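Local coordinates for biliverdin reductase (Synechocystis sp., PDB 5B3T), which probably catalyses the NAD(P)H-dependent reduction of biliverdin in heme degradation, as a Rossmann-fold enzyme of the Gfo/Idh/MocA family, at residues V16-T21 / R27-F32; A68-P73 / G88-A93; G258-V263 / T276-G281; E292-Y297 / K302-D307. All blocks are in the same frame, centred on the assembly; numbering follows the deposited sequence.

Interaction 1 of 4, residues V16-T21 / R27-F32; sequences VGIVGT and RRAEVF
The first beta-alpha-beta unit of the NAD(P)-binding Rossmann fold begins here: strand 16-19 packs against helix 27-32 through two apolar pairs, V16 with F32 and I18 with A29. Both branches of V16 lie over one face of the F32 ring. CG2 of V16 is the central one, 3.9 Å from the F32 ring centroid and 11° off the ring normal, which meets the geometry of a CH-pi contact. The other branch lies over the CD2-CE2 side, with V16 CG1 3.8 Å from F32 CE2. F32 has its CG anti to the carbonyl carbon (chi1 -82°), which swings the ring toward the strand, and chi2 of -47° turns its face to the forked end of the valine. With an alanine in place of F32, both methyls of V16 would probably lose the surface that covers them, opening a gap between strand and helix. L77 and T291 also touch F32, so the ring of this helix residue meets strand 77-80 and helix 283-300 as well. Beyond V16 the strand leads to G20 and T21, the latter an NADP(+)-binding residue, although no cofactor is bound in this model. G20 belongs to a GxGxxA pattern, consistent with the dinucleotide-binding turn, and its backbone conformation would press a side chain against the preceding carbonyl oxygen. One turn of helix before F32, the small A29 receives the extended side chain of I18, whose CD1 lies 3.6 Å from A29 CB and 3.8 Å from A29 CA.

Interaction 2 of 4, residues A68-P73 / G88-A93; sequences ALINDP and GAIAEA
I70, the residue of 68-73 that faces helix 88-93, meets A93 and I90 there, and the contact joins two helical pieces of the Rossmann fold on either side of strand 77-80 in the sequence. The contacts between side chains are apolar. The tighter one is at the methyl end, where I70 CD1 lies 3.7 Å from A93 CB. The second is looser: the I70 CG2 branch faces I90 CG2 at 4.3 Å, so the two isoleucines meet by their short branches. With only these two side chains opposite it, I70 contributes the larger part of the 121 Å² buried between the segments. Both isoleucines also lean on the parallel sheet, I70 on V78 and I90 on I80, which places the contact beside strand 77-80.

Backbone bonds shape the two partners separately. In helix 88-93, E92 N bonds to G88 O at 3.0 Å and A93 N to A89 O at 3.1 Å; the helical spacing of three residues puts I90 and A93 on the same flank, the one that meets I70. In the other segment D72 N bonds to L69 O at 3.1 Å as the chain turns out of its short helix.

The remaining contact is between a methyl and a carbonyl. I70 holds CG1 between its own backbone N and carbonyl carbon (chi1 61°), and with chi2 at 108° the chain carries CD1 to 3.6 Å from A93 O.

Interaction 3 of 4, residues G258-V263 / T276-G281; sequences GTLIFV and TEITVG
I278 projects as a knob into the notch between L260 and F262, two side chains that emerge on the same side of strand 258-263. Its terminal methyl goes deepest: I278 CD1 lies 3.7 Å from L260 CD2 and 4.0 Å from F262 CZ, so one carbon is seated against a leucine branch and the end of an aromatic ring. The isoleucine crosses both of these side chains at about a right angle. An extended shape gives it the reach, since CG1 is anti to the carbonyl carbon (chi1 -66°) and chi2 of 178° points CD1 straight onward. Its shorter branch is nearer the CE2 side of the ring, with I278 CG2 4.2 Å from F262 CE2.

Strand 258-263 and strand 274-278, which the second segment leaves, belong to the large mixed sheet of the C-terminal alpha/beta domain, but they are not adjacent in it. Strand 266-271 lies between them, and the nearest alpha carbons, those of F262 and I278, are 9.0 Å apart. The side chains therefore reach past the intervening strand on the face covered by helix 137-146, whose V139, A142 and I143 pack on F262 and whose N146 touches I278.

V280, in the chain beyond strand 274-278, supplies a second bump. Its CG2 comes to the ring edge, near the ring plane, 4.0 Å from F262 CE2. F262 is turned with CG anti to its carbonyl carbon (chi1 -68°), which sends CE2 and CZ out toward V280 and I278, while L260 CD2 borders the notch beside the ring.

Interaction 4 of 4, residues E292-Y297 / K302-D307; sequences EAVLDY and KPLYVD
D296 and K302 are brought together by their torsions: the lysine starts extended, with CG anti to the backbone N (chi1 168°), then bends at chi3 (-46°), which turns its end back toward the helix, where D296 holds its carboxylate on that side. The salt bridge that results is short, K302 NZ donating to D296 OD2 at 2.7 Å. The ammonium arrives from above the carboxylate plane, 38° out of it. The other oxygen, OD1, pairs with R37, so two positive charges share the carboxylate. An asparagine in place of D296 would probably leave both K302 and R37 without their negative partner.

The backbone of K302 is held as well. A water donates to A293 O at 2.9 Å and to K302 O at 2.7 Å, bridging helix and loop. K302 O also lies at the edge of the Y297 ring, near its plane, and receives a CA-H...O contact from Y297 CA at 3.3 Å.

Beside these polar contacts L304 packs against the helix. Its CD2 reaches A293 CB at 3.8 Å, and L304 CG lies 4.1 Å from Y297 CB, while L127 and H129 also touch the leucine. D307 OD2 then caps the start of helix 309-325 through a weak bond to E309 N. The arrangement is the turn between helices 283-300 and 309-325, which packs on the edge strand 128-131 of the Rossmann-type parallel sheet.

Overall arrangement
Interactions 1 and 2 lie within the Rossmann domain, are buried and apolar between side chains, and touch: V19 CG1 of interaction 1 is 3.7 Å from I90 CD1 of interaction 2. Both line the parallel sheet around strand 77-80. Interaction 4, at the surface, adds a salt bridge and a bridging water to its apolar part; although its residues come late in the chain, it meets interaction 1 where F32 CE1 lies 4.1 Å from L295 CD2. Interaction 3 stands apart in the mixed sheet, partly buried and again apolar, its centre about 40 Å from that of interaction 2. Strand 274-278 leads on to helix 283-300 of interaction 4.

Interaction 1 of 4, residues V16-T21 / R27-F32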
loop_
_atom_site.group_PDB
_atom_site.type_symbol
_atom_site.label_atom_id
_atom_site.label_comp_id
_atom_site.label_asym_id
_atom_site.label_seq_id
_atom_site.Cartn_x
_atom_site.Cartn_y
_atom_site.Cartn_z
ATOM N N VAL A 16 2.462 21.022 3.416
ATOM C CA VAL A 16 2.132 19.731 2.826
ATOM C C VAL A 16 1.049 19.909 1.775
ATOM O O VAL A 16 0.061 20.618 1.997
ATOM C CB VAL A 16 1.675 18.727 3.905
ATOM C CG1 VAL A 16 1.386 17.365 3.287
ATOM C CG2 VAL A 16 2.723 18.614 5.001
ATOM N N GLY A 17 1.242 19.268 0.633
ATOM C CA GLY A 17 0.183 19.080 -0.347
ATOM C C GLY A 17 -0.128 17.603 -0.465
ATOM O O GLY A 17 0.783 16.772 -0.510
ATOM N N ILE A 18 -1.415 17.274 -0.505
ATOM C CA ILE A 18 -1.875 15.891 -0.491
ATOM C C ILE A 18 -2.500 15.571 -1.842
ATOM O O ILE A 18 -3.484 16.199 -2.244
ATOM C CB ILE A 18 -2.873 15.644 0.650
ATOM C CG1 ILE A 18 -2.183 15.809 2.004
ATOM C CG2 ILE A 18 -3.495 14.265 0.521
ATOM C CD1 ILE A 18 -3.082 15.525 3.183
ATOM N N VAL A 19 -1.939 14.590 -2.538
ATOM C CA VAL A 19 -2.490 14.117 -3.803
ATOM C C VAL A 19 -3.313 12.875 -3.481
ATOM O O VAL A 19 -2.770 11.782 -3.299
ATOM C CB VAL A 19 -1.395 13.829 -4.832
ATOM C CG1 VAL A 19 -2.012 13.371 -6.141
ATOM C CG2 VAL A 19 -0.539 15.065 -5.052
ATOM N N GLY A 20 -4.631 13.042 -3.405
ATOM C CA GLY A 20 -5.513 11.960 -3.021
ATOM C C GLY A 20 -6.488 12.371 -1.940
ATOM O O GLY A 20 -6.239 13.325 -1.198
ATOM N N THR A 21 -7.613 11.659 -1.846
ATOM C CA THR A 21 -8.649 12.002 -0.881
ATOM C C THR A 21 -9.194 10.783 -0.147
ATOM O O THR A 21 -10.168 10.919 0.603
ATOM C CB THR A 21 -9.807 12.741 -1.569
ATOM O OG1 THR A 21 -10.299 11.948 -2.656
ATOM C CG2 THR A 21 -9.352 14.091 -2.104
ATOM N N ARG A 27 -6.100 10.131 6.851
ATOM C CA ARG A 27 -5.318 9.896 8.062
ATOM C C ARG A 27 -4.092 10.799 8.114
ATOM O O ARG A 27 -3.771 11.358 9.169
ATOM C CB ARG A 27 -4.901 8.428 8.147
ATOM C CG ARG A 27 -6.059 7.464 8.329
ATOM C CD ARG A 27 -6.918 7.881 9.505
ATOM N NE ARG A 27 -7.885 6.855 9.879
ATOM C CZ ARG A 27 -8.952 7.083 10.639
ATOM N NH1 ARG A 27 -9.189 8.308 11.089
ATOM N NH2 ARG A 27 -9.785 6.096 10.936
ATOM N N ARG A 28 -3.391 10.947 6.988
ATOM C CA ARG A 28 -2.245 11.851 6.942
ATOM C C ARG A 28 -2.680 13.288 7.200
ATOM O O ARG A 28 -2.027 14.021 7.953
ATOM C CB ARG A 28 -1.543 11.742 5.587
ATOM C CG ARG A 28 -0.973 10.368 5.270
ATOM C CD ARG A 28 0.330 10.098 5.999
ATOM N NE ARG A 28 0.957 8.869 5.521
ATOM C CZ ARG A 28 2.094 8.374 5.997
ATOM N NH1 ARG A 28 2.739 9.003 6.970
ATOM N NH2 ARG A 28 2.590 7.249 5.498
ATOM N N ALA A 29 -3.786 13.708 6.579
ATOM C CA ALA A 29 -4.265 15.076 6.751
ATOM C C ALA A 29 -4.612 15.361 8.207
ATOM O O ALA A 29 -4.338 16.455 8.713
ATOM C CB ALA A 29 -5.480 15.324 5.858
ATOM N N GLU A 30 -5.215 14.387 8.893
ATOM C CA GLU A 30 -5.588 14.590 10.289
ATOM C C GLU A 30 -4.366 14.881 11.154
ATOM O O GLU A 30 -4.399 15.779 12.004
ATOM C CB GLU A 30 -6.347 13.370 10.811
ATOM C CG GLU A 30 -7.742 13.206 10.216
ATOM C CD GLU A 30 -8.384 11.875 10.564
ATOM O OE1 GLU A 30 -7.660 10.947 10.982
ATOM O OE2 GLU A 30 -9.619 11.757 10.419
ATOM N N VAL A 31 -3.271 14.150 10.941
ATOM C CA VAL A 31 -2.090 14.328 11.780
ATOM C C VAL A 31 -1.299 15.563 11.364
ATOM O O VAL A 31 -0.765 16.283 12.215
ATOM C CB VAL A 31 -1.224 13.054 11.749
ATOM C CG1 VAL A 31 0.028 13.239 12.598
ATOM C CG2 VAL A 31 -2.029 11.851 12.230
ATOM N N PHE A 32 -1.201 15.827 10.058
ATOM C CA PHE A 32 -0.480 17.009 9.593
ATOM C C PHE A 32 -1.094 18.288 10.144
ATOM O O PHE A 32 -0.373 19.220 10.521
ATOM C CB PHE A 32 -0.451 17.048 8.065
ATOM C CG PHE A 32 0.618 16.194 7.459
ATOM C CD1 PHE A 32 1.907 16.234 7.951
ATOM C CD2 PHE A 32 0.335 15.355 6.393
ATOM C CE1 PHE A 32 2.900 15.456 7.398
ATOM C CE2 PHE A 32 1.326 14.573 5.836
ATOM C CZ PHE A 32 2.609 14.623 6.338
#

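Interaction 2 of 4, residues A68-P73 / G88-A93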
loop_
_atom_site.group_PDB
_atom_site.type_symbol
_atom_site.label_atom_id
_atom_site.label_comp_id
_atom_site.label_asym_id
_atom_site.label_seq_id
_atom_site.Cartn_x
_atom_site.Cartn_y
_atom_site.Cartn_z
ATOM N N ALA A 68 -0.169 21.123 -10.879
ATOM C CA ALA A 68 -0.091 22.440 -10.257
ATOM C C ALA A 68 0.251 22.333 -8.776
ATOM O O ALA A 68 1.001 23.161 -8.244
ATOM C CB ALA A 68 -1.407 23.194 -10.449
ATOM N N LEU A 69 -0.292 21.322 -8.092
ATOM C CA LEU A 69 -0.007 21.143 -6.672
ATOM C C LEU A 69 1.481 20.926 -6.431
ATOM O O LEU A 69 2.086 21.587 -5.581
ATOM C CB LEU A 69 -0.818 19.970 -6.114
ATOM C CG LEU A 69 -0.687 19.661 -4.618
ATOM C CD1 LEU A 69 -1.990 19.093 -4.102
ATOM C CD2 LEU A 69 0.450 18.683 -4.327
ATOM N N ILE A 70 2.089 19.992 -7.166
ATOM C CA ILE A 70 3.476 19.632 -6.897
ATOM C C ILE A 70 4.443 20.738 -7.302
ATOM O O ILE A 70 5.593 20.744 -6.847
ATOM C CB ILE A 70 3.836 18.304 -7.592
ATOM C CG1 ILE A 70 3.690 18.423 -9.110
ATOM C CG2 ILE A 70 2.973 17.165 -7.054
ATOM C CD1 ILE A 70 5.015 18.442 -9.847
ATOM N N ASN A 71 4.012 21.681 -8.139
ATOM C CA ASN A 71 4.852 22.804 -8.534
ATOM C C ASN A 71 4.603 24.057 -7.701
ATOM O O ASN A 71 5.234 25.089 -7.959
ATOM C CB ASN A 71 4.648 23.125 -10.020
ATOM C CG ASN A 71 5.336 22.126 -10.933
ATOM O OD1 ASN A 71 6.550 22.187 -11.134
ATOM N ND2 ASN A 71 4.564 21.208 -11.499
ATOM N N ASP A 72 3.712 23.994 -6.719
ATOM C CA ASP A 72 3.435 25.137 -5.851
ATOM C C ASP A 72 4.669 25.454 -5.013
ATOM O O ASP A 72 5.153 24.578 -4.283
ATOM C CB ASP A 72 2.233 24.829 -4.953
ATOM C CG ASP A 72 1.774 26.029 -4.129
ATOM O OD1 ASP A 72 2.538 27.001 -3.959
ATOM O OD2 ASP A 72 0.625 25.993 -3.641
ATOM N N PRO A 73 5.212 26.675 -5.083
ATOM C CA PRO A 73 6.384 27.010 -4.259
ATOM C C PRO A 73 6.089 27.117 -2.772
ATOM O O PRO A 73 7.038 27.152 -1.978
ATOM C CB PRO A 73 6.844 28.359 -4.831
ATOM C CG PRO A 73 5.643 28.918 -5.508
ATOM C CD PRO A 73 4.879 27.745 -6.037
ATOM N N GLY A 88 4.004 6.552 -9.536
ATOM C CA GLY A 88 5.372 6.739 -9.994
ATOM C C GLY A 88 5.581 8.057 -10.715
ATOM O O GLY A 88 6.581 8.746 -10.490
ATOM N N ALA A 89 4.642 8.428 -11.589
ATOM C CA ALA A 89 4.781 9.668 -12.349
ATOM C C ALA A 89 4.676 10.889 -11.444
ATOM O O ALA A 89 5.407 11.871 -11.628
ATOM C CB ALA A 89 3.727 9.728 -13.456
ATOM N N ILE A 90 3.772 10.852 -10.464
ATOM C CA ILE A 90 3.636 11.980 -9.548
ATOM C C ILE A 90 4.869 12.096 -8.659
ATOM O O ILE A 90 5.348 13.202 -8.382
ATOM C CB ILE A 90 2.346 11.844 -8.717
ATOM C CG1 ILE A 90 1.118 11.846 -9.628
ATOM C CG2 ILE A 90 2.231 12.983 -7.717
ATOM C CD1 ILE A 90 -0.192 11.705 -8.880
ATOM N N ALA A 91 5.407 10.961 -8.209
ATOM C CA ALA A 91 6.602 10.994 -7.369
ATOM C C ALA A 91 7.793 11.579 -8.118
ATOM O O ALA A 91 8.544 12.389 -7.563
ATOM C CB ALA A 91 6.925 9.589 -6.865
ATOM N N GLU A 92 7.988 11.180 -9.377
ATOM C CA GLU A 92 9.097 11.730 -10.153
ATOM C C GLU A 92 8.927 13.226 -10.372
ATOM O O GLU A 92 9.891 13.992 -10.246
ATOM C CB GLU A 92 9.223 11.009 -11.496
ATOM C CG GLU A 92 10.297 11.610 -12.391
ATOM C CD GLU A 92 10.562 10.793 -13.639
ATOM O OE1 GLU A 92 9.615 10.170 -14.162
ATOM O OE2 GLU A 92 11.722 10.779 -14.101
ATOM N N ALA A 93 7.709 13.663 -10.700
ATOM C CA ALA A 93 7.473 15.086 -10.920
ATOM C C ALA A 93 7.693 15.883 -9.642
ATOM O O ALA A 93 8.286 16.968 -9.672
ATOM C CB ALA A 93 6.058 15.308 -11.456
#

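Interaction 3 of 4, residues G258-V263 / T276-G281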
loop_
_atom_site.group_PDB
_atom_site.type_symbol
_atom_site.label_atom_id
_atom_site.label_comp_id
_atom_site.label_asym_id
_atom_site.label_seq_id
_atom_site.Cartn_x
_atom_site.Cartn_y
_atom_site.Cartn_z
ATOM N N GLY A 258 2.476 -23.474 15.849
ATOM C CA GLY A 258 1.184 -22.826 15.971
ATOM C C GLY A 258 0.700 -22.283 14.646
ATOM O O GLY A 258 1.426 -22.248 13.647
ATOM N N THR A 259 -0.559 -21.850 14.659
ATOM C CA THR A 259 -1.212 -21.248 13.505
ATOM C C THR A 259 -1.758 -19.878 13.881
ATOM O O THR A 259 -2.358 -19.710 14.948
ATOM C CB THR A 259 -2.354 -22.138 12.986
ATOM O OG1 THR A 259 -1.807 -23.301 12.352
ATOM C CG2 THR A 259 -3.230 -21.385 11.990
ATOM N N LEU A 260 -1.543 -18.902 13.004
ATOM C CA LEU A 260 -2.154 -17.585 13.112
ATOM C C LEU A 260 -3.266 -17.470 12.077
ATOM O O LEU A 260 -3.035 -17.706 10.887
ATOM C CB LEU A 260 -1.118 -16.478 12.899
ATOM C CG LEU A 260 0.041 -16.389 13.894
ATOM C CD1 LEU A 260 1.088 -15.395 13.413
ATOM C CD2 LEU A 260 -0.477 -15.998 15.268
ATOM N N ILE A 261 -4.466 -17.119 12.529
ATOM C CA ILE A 261 -5.616 -16.937 11.650
ATOM C C ILE A 261 -6.127 -15.521 11.825
ATOM O O ILE A 261 -6.505 -15.128 12.936
ATOM C CB ILE A 261 -6.746 -17.928 11.950
ATOM C CG1 ILE A 261 -6.212 -19.339 12.104
ATOM C CG2 ILE A 261 -7.795 -17.884 10.849
ATOM C CD1 ILE A 261 -7.284 -20.269 12.513
ATOM N N PHE A 262 -6.171 -14.769 10.732
ATOM C CA PHE A 262 -6.795 -13.455 10.724
ATOM C C PHE A 262 -7.962 -13.475 9.749
ATOM O O PHE A 262 -7.777 -13.737 8.556
ATOM C CB PHE A 262 -5.784 -12.363 10.371
ATOM C CG PHE A 262 -4.744 -12.149 11.433
ATOM C CD1 PHE A 262 -3.598 -12.925 11.463
ATOM C CD2 PHE A 262 -4.925 -11.190 12.419
ATOM C CE1 PHE A 262 -2.644 -12.741 12.447
ATOM C CE2 PHE A 262 -3.975 -11.000 13.405
ATOM C CZ PHE A 262 -2.832 -11.775 13.419
ATOM N N VAL A 263 -9.162 -13.233 10.269
ATOM C CA VAL A 263 -10.370 -13.070 9.472
ATOM C C VAL A 263 -10.741 -11.598 9.551
ATOM O O VAL A 263 -11.198 -11.120 10.597
ATOM C CB VAL A 263 -11.515 -13.963 9.967
ATOM C CG1 VAL A 263 -12.759 -13.753 9.112
ATOM C CG2 VAL A 263 -11.092 -15.427 9.969
ATOM N N THR A 276 -5.913 -18.214 21.562
ATOM C CA THR A 276 -5.764 -16.908 22.192
ATOM C C THR A 276 -6.205 -15.808 21.234
ATOM O O THR A 276 -5.837 -15.816 20.054
ATOM C CB THR A 276 -4.313 -16.669 22.624
ATOM O OG1 THR A 276 -3.829 -17.806 23.349
ATOM C CG2 THR A 276 -4.216 -15.438 23.515
ATOM N N GLU A 277 -6.994 -14.865 21.746
ATOM C CA GLU A 277 -7.315 -13.675 20.974
ATOM C C GLU A 277 -6.056 -12.847 20.760
ATOM O O GLU A 277 -5.180 -12.785 21.628
ATOM C CB GLU A 277 -8.376 -12.842 21.692
ATOM C CG GLU A 277 -9.433 -12.247 20.773
ATOM C CD GLU A 277 -10.373 -13.295 20.205
ATOM O OE1 GLU A 277 -11.056 -13.975 21.005
ATOM O OE2 GLU A 277 -10.420 -13.447 18.962
ATOM N N ILE A 278 -5.956 -12.219 19.593
ATOM C CA ILE A 278 -4.825 -11.367 19.250
ATOM C C ILE A 278 -5.320 -9.932 19.147
ATOM O O ILE A 278 -6.258 -9.644 18.394
ATOM C CB ILE A 278 -4.148 -11.811 17.942
ATOM C CG1 ILE A 278 -3.497 -13.183 18.121
ATOM C CG2 ILE A 278 -3.117 -10.786 17.501
ATOM C CD1 ILE A 278 -2.845 -13.717 16.865
ATOM N N THR A 279 -4.694 -9.038 19.908
ATOM C CA THR A 279 -5.041 -7.623 19.856
ATOM C C THR A 279 -4.491 -7.005 18.575
ATOM O O THR A 279 -3.280 -7.037 18.329
ATOM C CB THR A 279 -4.488 -6.900 21.081
ATOM O OG1 THR A 279 -5.002 -7.510 22.273
ATOM C CG2 THR A 279 -4.888 -5.431 21.057
ATOM N N VAL A 280 -5.378 -6.448 17.756
ATOM C CA VAL A 280 -5.001 -5.798 16.505
ATOM C C VAL A 280 -5.179 -4.298 16.685
ATOM O O VAL A 280 -6.292 -3.823 16.948
ATOM C CB VAL A 280 -5.828 -6.317 15.322
ATOM C CG1 VAL A 280 -5.430 -5.591 14.046
ATOM C CG2 VAL A 280 -5.643 -7.822 15.170
ATOM N N GLY A 281 -4.082 -3.551 16.542
ATOM C CA GLY A 281 -4.125 -2.114 16.701
ATOM C C GLY A 281 -4.710 -1.403 15.495
ATOM O O GLY A 281 -4.903 -1.978 14.423
#

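Interaction 4 of 4, residues E292-Y297 / K302-D307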
loop_
_atom_site.group_PDB
_atom_site.type_symbol
_atom_site.label_atom_id
_atom_site.label_comp_id
_atom_site.label_asym_id
_atom_site.label_seq_id
_atom_site.Cartn_x
_atom_site.Cartn_y
_atom_site.Cartn_z
ATOM N N GLU A 292 4.496 11.230 12.284
ATOM C CA GLU A 292 5.330 11.928 13.256
ATOM C C GLU A 292 6.806 11.600 13.055
ATOM O O GLU A 292 7.670 12.463 13.254
ATOM C CB GLU A 292 4.876 11.587 14.675
ATOM C CG GLU A 292 3.510 12.166 15.017
ATOM C CD GLU A 292 3.016 11.762 16.393
ATOM O OE1 GLU A 292 3.598 10.834 16.991
ATOM O OE2 GLU A 292 2.043 12.378 16.878
ATOM N N ALA A 293 7.115 10.364 12.654
ATOM C CA ALA A 293 8.496 10.021 12.334
ATOM C C ALA A 293 8.996 10.820 11.138
ATOM O O ALA A 293 10.146 11.277 11.120
ATOM C CB ALA A 293 8.618 8.520 12.072
ATOM N N VAL A 294 8.141 11.002 10.126
ATOM C CA VAL A 294 8.514 11.802 8.962
ATOM C C VAL A 294 8.773 13.243 9.372
ATOM O O VAL A 294 9.765 13.856 8.961
ATOM C CB VAL A 294 7.422 11.705 7.878
ATOM C CG1 VAL A 294 7.599 12.796 6.838
ATOM C CG2 VAL A 294 7.445 10.330 7.221
ATOM N N LEU A 295 7.886 13.808 10.189
ATOM C CA LEU A 295 8.104 15.156 10.699
ATOM C C LEU A 295 9.406 15.241 11.483
ATOM O O LEU A 295 10.154 16.218 11.359
ATOM C CB LEU A 295 6.916 15.578 11.565
ATOM C CG LEU A 295 5.649 15.830 10.742
ATOM C CD1 LEU A 295 4.459 16.151 11.625
ATOM C CD2 LEU A 295 5.895 16.951 9.743
ATOM N N ASP A 296 9.701 14.215 12.283
ATOM C CA ASP A 296 10.965 14.168 13.012
ATOM C C ASP A 296 12.147 14.264 12.058
ATOM O O ASP A 296 13.053 15.082 12.250
ATOM C CB ASP A 296 11.051 12.880 13.840
ATOM C CG ASP A 296 10.864 13.122 15.335
ATOM O OD1 ASP A 296 9.730 13.436 15.771
ATOM O OD2 ASP A 296 11.855 12.963 16.087
ATOM N N TYR A 297 12.144 13.442 11.010
ATOM C CA TYR A 297 13.249 13.453 10.056
ATOM C C TYR A 297 13.410 14.823 9.409
ATOM O O TYR A 297 14.526 15.340 9.292
ATOM C CB TYR A 297 13.053 12.378 8.979
ATOM C CG TYR A 297 14.074 12.489 7.882
ATOM C CD1 TYR A 297 15.388 12.092 8.098
ATOM C CD2 TYR A 297 13.736 13.016 6.639
ATOM C CE1 TYR A 297 16.330 12.201 7.104
ATOM C CE2 TYR A 297 14.674 13.128 5.644
ATOM C CZ TYR A 297 15.968 12.718 5.881
ATOM O OH TYR A 297 16.907 12.827 4.890
ATOM N N LYS A 302 16.554 13.221 12.324
ATOM C CA LYS A 302 16.585 11.885 12.900
ATOM C C LYS A 302 16.143 10.864 11.854
ATOM O O LYS A 302 15.026 10.969 11.327
ATOM C CB LYS A 302 15.692 11.771 14.137
ATOM C CG LYS A 302 15.497 10.314 14.567
ATOM C CD LYS A 302 14.329 10.127 15.517
ATOM C CE LYS A 302 14.354 11.178 16.610
ATOM N NZ LYS A 302 13.178 11.039 17.509
ATOM N N PRO A 303 16.967 9.870 11.535
ATOM C CA PRO A 303 16.640 8.963 10.428
ATOM C C PRO A 303 15.421 8.099 10.709
ATOM O O PRO A 303 15.134 7.715 11.845
ATOM C CB PRO A 303 17.897 8.096 10.286
ATOM C CG PRO A 303 18.663 8.291 11.552
ATOM C CD PRO A 303 18.324 9.647 12.058
ATOM N N LEU A 304 14.699 7.799 9.633
ATOM C CA LEU A 304 13.532 6.936 9.721
ATOM C C LEU A 304 13.951 5.481 9.906
ATOM O O LEU A 304 14.976 5.036 9.383
ATOM C CB LEU A 304 12.679 7.075 8.461
ATOM C CG LEU A 304 12.089 8.458 8.184
ATOM C CD1 LEU A 304 11.689 8.570 6.728
ATOM C CD2 LEU A 304 10.892 8.721 9.084
ATOM N N TYR A 305 13.141 4.736 10.662
ATOM C CA TYR A 305 13.389 3.305 10.818
ATOM C C TYR A 305 13.068 2.552 9.532
ATOM O O TYR A 305 13.778 1.609 9.163
ATOM C CB TYR A 305 12.573 2.754 11.990
ATOM C CG TYR A 305 12.643 1.250 12.144
ATOM C CD1 TYR A 305 13.740 0.642 12.748
ATOM C CD2 TYR A 305 11.607 0.438 11.691
ATOM C CE1 TYR A 305 13.805 -0.730 12.892
ATOM C CE2 TYR A 305 11.663 -0.933 11.830
ATOM C CZ TYR A 305 12.764 -1.512 12.430
ATOM O OH TYR A 305 12.822 -2.876 12.569
ATOM N N VAL A 306 12.001 2.953 8.839
ATOM C CA VAL A 306 11.673 2.363 7.547
ATOM C C VAL A 306 12.652 2.865 6.497
ATOM O O VAL A 306 12.971 4.060 6.437
ATOM C CB VAL A 306 10.225 2.705 7.158
ATOM C CG1 VAL A 306 9.917 2.214 5.753
ATOM C CG2 VAL A 306 9.247 2.114 8.163
ATOM N N ASP A 307 13.144 1.952 5.665
ATOM C CA ASP A 307 13.904 2.323 4.483
ATOM C C ASP A 307 13.167 1.823 3.247
ATOM O O ASP A 307 12.274 0.976 3.326
ATOM C CB ASP A 307 15.341 1.779 4.535
ATOM C CG ASP A 307 15.451 0.341 4.063
ATOM O OD1 ASP A 307 14.600 -0.495 4.435
ATOM O OD2 ASP A 307 16.406 0.045 3.315
HETATM O O HOH W 1 12.598 10.168 12.207
#